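Local coordinates for 5' nucleotidase family protein (Staphylococcus aureus subsp. aureus, PDB 4Q7F), which is a two-domain protein of the 5'-nucleotidase family that binds manganese and magnesium ions in its calcineurin-like phosphoesterase domain, at residues K238-F243 with K257-I262. Numbering follows the deposited sequence.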
ATOM      1  N   LYS A 238       1.560  17.621  23.229  1.00 43.43           N
ATOM      2  CA  LYS A 238       1.971  18.967  23.682  1.00 45.37           C
ATOM      3  C   LYS A 238       3.289  19.483  23.093  1.00 43.59           C
ATOM      4  O   LYS A 238       3.528  20.688  23.095  1.00 43.72           O
ATOM      5  CB  LYS A 238       2.062  19.031  25.211  1.00 49.76           C
ATOM      6  CG  LYS A 238       3.187  18.204  25.819  1.00 51.83           C
ATOM      7  CD  LYS A 238       3.378  18.559  27.287  1.00 55.56           C
ATOM      8  CE  LYS A 238       4.689  18.016  27.825  1.00 56.40           C
ATOM      9  NZ  LYS A 238       4.922  18.516  29.203  1.00 61.16           N
ATOM     10  N   ASP A 239       4.135  18.580  22.607  1.00 42.00           N
ATOM     11  CA  ASP A 239       5.426  18.940  22.025  1.00 42.30           C
ATOM     12  C   ASP A 239       5.445  18.852  20.491  1.00 40.55           C
ATOM     13  O   ASP A 239       6.446  19.184  19.858  1.00 39.39           O
ATOM     14  CB  ASP A 239       6.502  18.026  22.608  1.00 44.57           C
ATOM     15  CG  ASP A 239       6.656  18.202  24.116  1.00 48.16           C
ATOM     16  OD1 ASP A 239       6.537  19.347  24.594  1.00 49.09           O
ATOM     17  OD2 ASP A 239       6.913  17.206  24.818  1.00 51.38           O
ATOM     18  N   ILE A 240       4.337  18.404  19.907  1.00 39.14           N
ATOM     19  CA  ILE A 240       4.213  18.267  18.458  1.00 36.93           C
ATOM     20  C   ILE A 240       3.204  19.292  17.958  1.00 35.28           C
ATOM     21  O   ILE A 240       2.066  19.363  18.439  1.00 34.23           O
ATOM     22  CB  ILE A 240       3.714  16.865  18.048  1.00 36.14           C
ATOM     23  CG1 ILE A 240       4.626  15.774  18.614  1.00 36.55           C
ATOM     24  CG2 ILE A 240       3.647  16.769  16.540  1.00 34.64           C
ATOM     25  CD1 ILE A 240       4.103  14.359  18.432  1.00 36.34           C
ATOM     26  N   ASP A 241       3.638  20.084  16.990  1.00 33.48           N
ATOM     27  CA  ASP A 241       2.810  21.112  16.394  1.00 33.01           C
ATOM     28  C   ASP A 241       2.102  20.560  15.150  1.00 31.35           C
ATOM     29  O   ASP A 241       0.921  20.812  14.942  1.00 30.83           O
ATOM     30  CB  ASP A 241       3.702  22.312  16.062  1.00 33.79           C
ATOM     31  CG  ASP A 241       4.359  22.893  17.314  1.00 35.72           C
ATOM     32  OD1 ASP A 241       3.630  23.408  18.175  1.00 37.72           O
ATOM     33  OD2 ASP A 241       5.592  22.821  17.448  1.00 36.10           O
ATOM     34  N   ILE A 242       2.823  19.798  14.337  1.00 29.28           N
ATOM     35  CA  ILE A 242       2.248  19.226  13.127  1.00 29.01           C
ATOM     36  C   ILE A 242       2.588  17.739  13.070  1.00 28.22           C
ATOM     37  O   ILE A 242       3.758  17.345  13.224  1.00 27.42           O
ATOM     38  CB  ILE A 242       2.758  19.932  11.852  1.00 27.46           C
ATOM     39  CG1 ILE A 242       2.540  21.454  11.944  1.00 28.90           C
ATOM     40  CG2 ILE A 242       2.056  19.390  10.622  1.00 26.60           C
ATOM     41  CD1 ILE A 242       3.007  22.215  10.717  1.00 28.09           C
ATOM     42  N   PHE A 243       1.564  16.922  12.851  1.00 28.35           N
ATOM     43  CA  PHE A 243       1.718  15.463  12.813  1.00 28.32           C
ATOM     44  C   PHE A 243       1.194  14.994  11.461  1.00 27.62           C
ATOM     45  O   PHE A 243      -0.030  14.892  11.242  1.00 27.79           O
ATOM     46  CB  PHE A 243       0.963  14.820  13.978  1.00 30.25           C
ATOM     47  CG  PHE A 243       1.377  13.398  14.274  1.00 31.96           C
ATOM     48  CD1 PHE A 243       2.548  13.137  14.977  1.00 33.28           C
ATOM     49  CD2 PHE A 243       0.590  12.329  13.893  1.00 32.43           C
ATOM     50  CE1 PHE A 243       2.933  11.833  15.264  1.00 35.54           C
ATOM     51  CE2 PHE A 243       0.975  11.025  14.171  1.00 33.41           C
ATOM     52  CZ  PHE A 243       2.148  10.774  14.857  1.00 33.98           C
ATOM     53  N   LYS A 257      -5.692  17.966  20.479  1.00 38.99           N
ATOM     54  CA  LYS A 257      -5.287  18.968  21.455  1.00 40.06           C
ATOM     55  C   LYS A 257      -4.817  20.185  20.625  1.00 39.27           C
ATOM     56  O   LYS A 257      -5.616  20.717  19.852  1.00 38.81           O
ATOM     57  CB  LYS A 257      -4.260  18.415  22.452  1.00 41.19           C
ATOM     58  CG  LYS A 257      -4.866  17.334  23.340  1.00 42.62           C
ATOM     59  CD  LYS A 257      -3.904  16.799  24.379  1.00 44.04           C
ATOM     60  CE  LYS A 257      -4.603  15.749  25.229  1.00 45.64           C
ATOM     61  NZ  LYS A 257      -3.658  15.056  26.135  1.00 46.88           N
ATOM     62  N   GLN A 258      -3.558  20.605  20.719  1.00 39.06           N
ATOM     63  CA  GLN A 258      -3.091  21.758  19.902  1.00 39.32           C
ATOM     64  C   GLN A 258      -2.383  21.323  18.621  1.00 38.02           C
ATOM     65  O   GLN A 258      -2.040  22.153  17.773  1.00 38.20           O
ATOM     66  CB  GLN A 258      -2.158  22.650  20.713  1.00 41.03           C
ATOM     67  CG  GLN A 258      -2.842  23.283  21.913  1.00 44.25           C
ATOM     68  CD  GLN A 258      -3.933  24.246  21.495  1.00 45.36           C
ATOM     69  OE1 GLN A 258      -3.677  25.234  20.797  1.00 45.94           O
ATOM     70  NE2 GLN A 258      -5.153  23.979  21.931  1.00 47.88           N
ATOM     71  N   THR A 259      -2.180  20.019  18.479  1.00 37.68           N
ATOM     72  CA  THR A 259      -1.464  19.480  17.329  1.00 35.66           C
ATOM     73  C   THR A 259      -2.309  19.457  16.050  1.00 33.77           C
ATOM     74  O   THR A 259      -3.464  19.054  16.082  1.00 32.94           O
ATOM     75  CB  THR A 259      -0.995  18.037  17.628  1.00 35.23           C
ATOM     76  OG1 THR A 259      -0.200  18.022  18.824  1.00 35.63           O
ATOM     77  CG2 THR A 259      -0.170  17.491  16.468  1.00 34.45           C
ATOM     78  N   ALA A 260      -1.733  19.910  14.934  1.00 31.74           N
ATOM     79  CA  ALA A 260      -2.411  19.814  13.654  1.00 30.90           C
ATOM     80  C   ALA A 260      -2.114  18.408  13.115  1.00 30.07           C
ATOM     81  O   ALA A 260      -0.938  18.033  12.957  1.00 28.67           O
ATOM     82  CB  ALA A 260      -1.914  20.875  12.679  1.00 30.74           C
ATOM     83  N   VAL A 261      -3.172  17.634  12.848  1.00 29.11           N
ATOM     84  CA  VAL A 261      -3.045  16.254  12.352  1.00 27.84           C
ATOM     85  C   VAL A 261      -3.557  16.132  10.914  1.00 27.23           C
ATOM     86  O   VAL A 261      -4.686  16.542  10.601  1.00 25.91           O
ATOM     87  CB  VAL A 261      -3.828  15.278  13.235  1.00 28.57           C
ATOM     88  CG1 VAL A 261      -3.578  13.847  12.787  1.00 28.28           C
ATOM     89  CG2 VAL A 261      -3.467  15.487  14.702  1.00 29.39           C
ATOM     90  N   ILE A 262      -2.718  15.551  10.056  1.00 26.93           N
ATOM     91  CA  ILE A 262      -3.010  15.373   8.649  1.00 27.97           C
ATOM     92  C   ILE A 262      -2.734  13.974   8.091  1.00 26.31           C
ATOM     93  O   ILE A 262      -1.707  13.335   8.410  1.00 25.85           O
ATOM     94  CB  ILE A 262      -2.095  16.287   7.808  1.00 30.29           C
ATOM     95  CG1 ILE A 262      -2.471  17.752   7.979  1.00 32.20           C
ATOM     96  CG2 ILE A 262      -2.163  15.904   6.330  1.00 31.26           C
ATOM     97  CD1 ILE A 262      -3.709  18.184   7.213  1.00 31.80           C
TER
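Ile242 and Phe243 pair in parallel with Ala260 and Val261 as beta strands in the calcineurin-like phosphoesterase domain. They belong to a mixed sheet in which strand 242-244 lies between strands 201-207 and 259-264. Three backbone hydrogen bonds join the two segments. Ala260 N donates to the O of Asp241, the residue just before the strand, at 2.8 Å. The N-H...O angle there is nearly straight, 171°. Ala260 O in turn accepts from Phe243 N at 2.7 Å, so both polar backbone atoms of Ala260 are used by this neighbour. Ile262 N completes the set by donating to Phe243 O at 3.0 Å. The same oxygen receives a CA-H...O contact from Val261 CA. Ile242 turns its backbone the other way and bonds to Ile202 and Val204. The carboxylate of Asp241 also looks to that side, where OD2 accepts from Ile202 N.

Ile242 and Ala260 share the sheet face packed on Val274. Phe243 and Val261 lie on the other face, against Leu233 of helix 229-236 and Phe210. Phe243 CB meets Thr259 CG2 at 3.8 Å.

Ahead of strand 242-244, Ile240 O is bonded by a side chain, not by a backbone N-H. Thr259 OG1 sits beside its own backbone N (chi1 -56°) and also hydrogen-bonds Ser237 OG. It donates to Ile240 O at 2.7 Å. The donor is tilted 31° out of the carbonyl plane. Thr259 CG2 touches Ile240 CG2 at 3.9 Å.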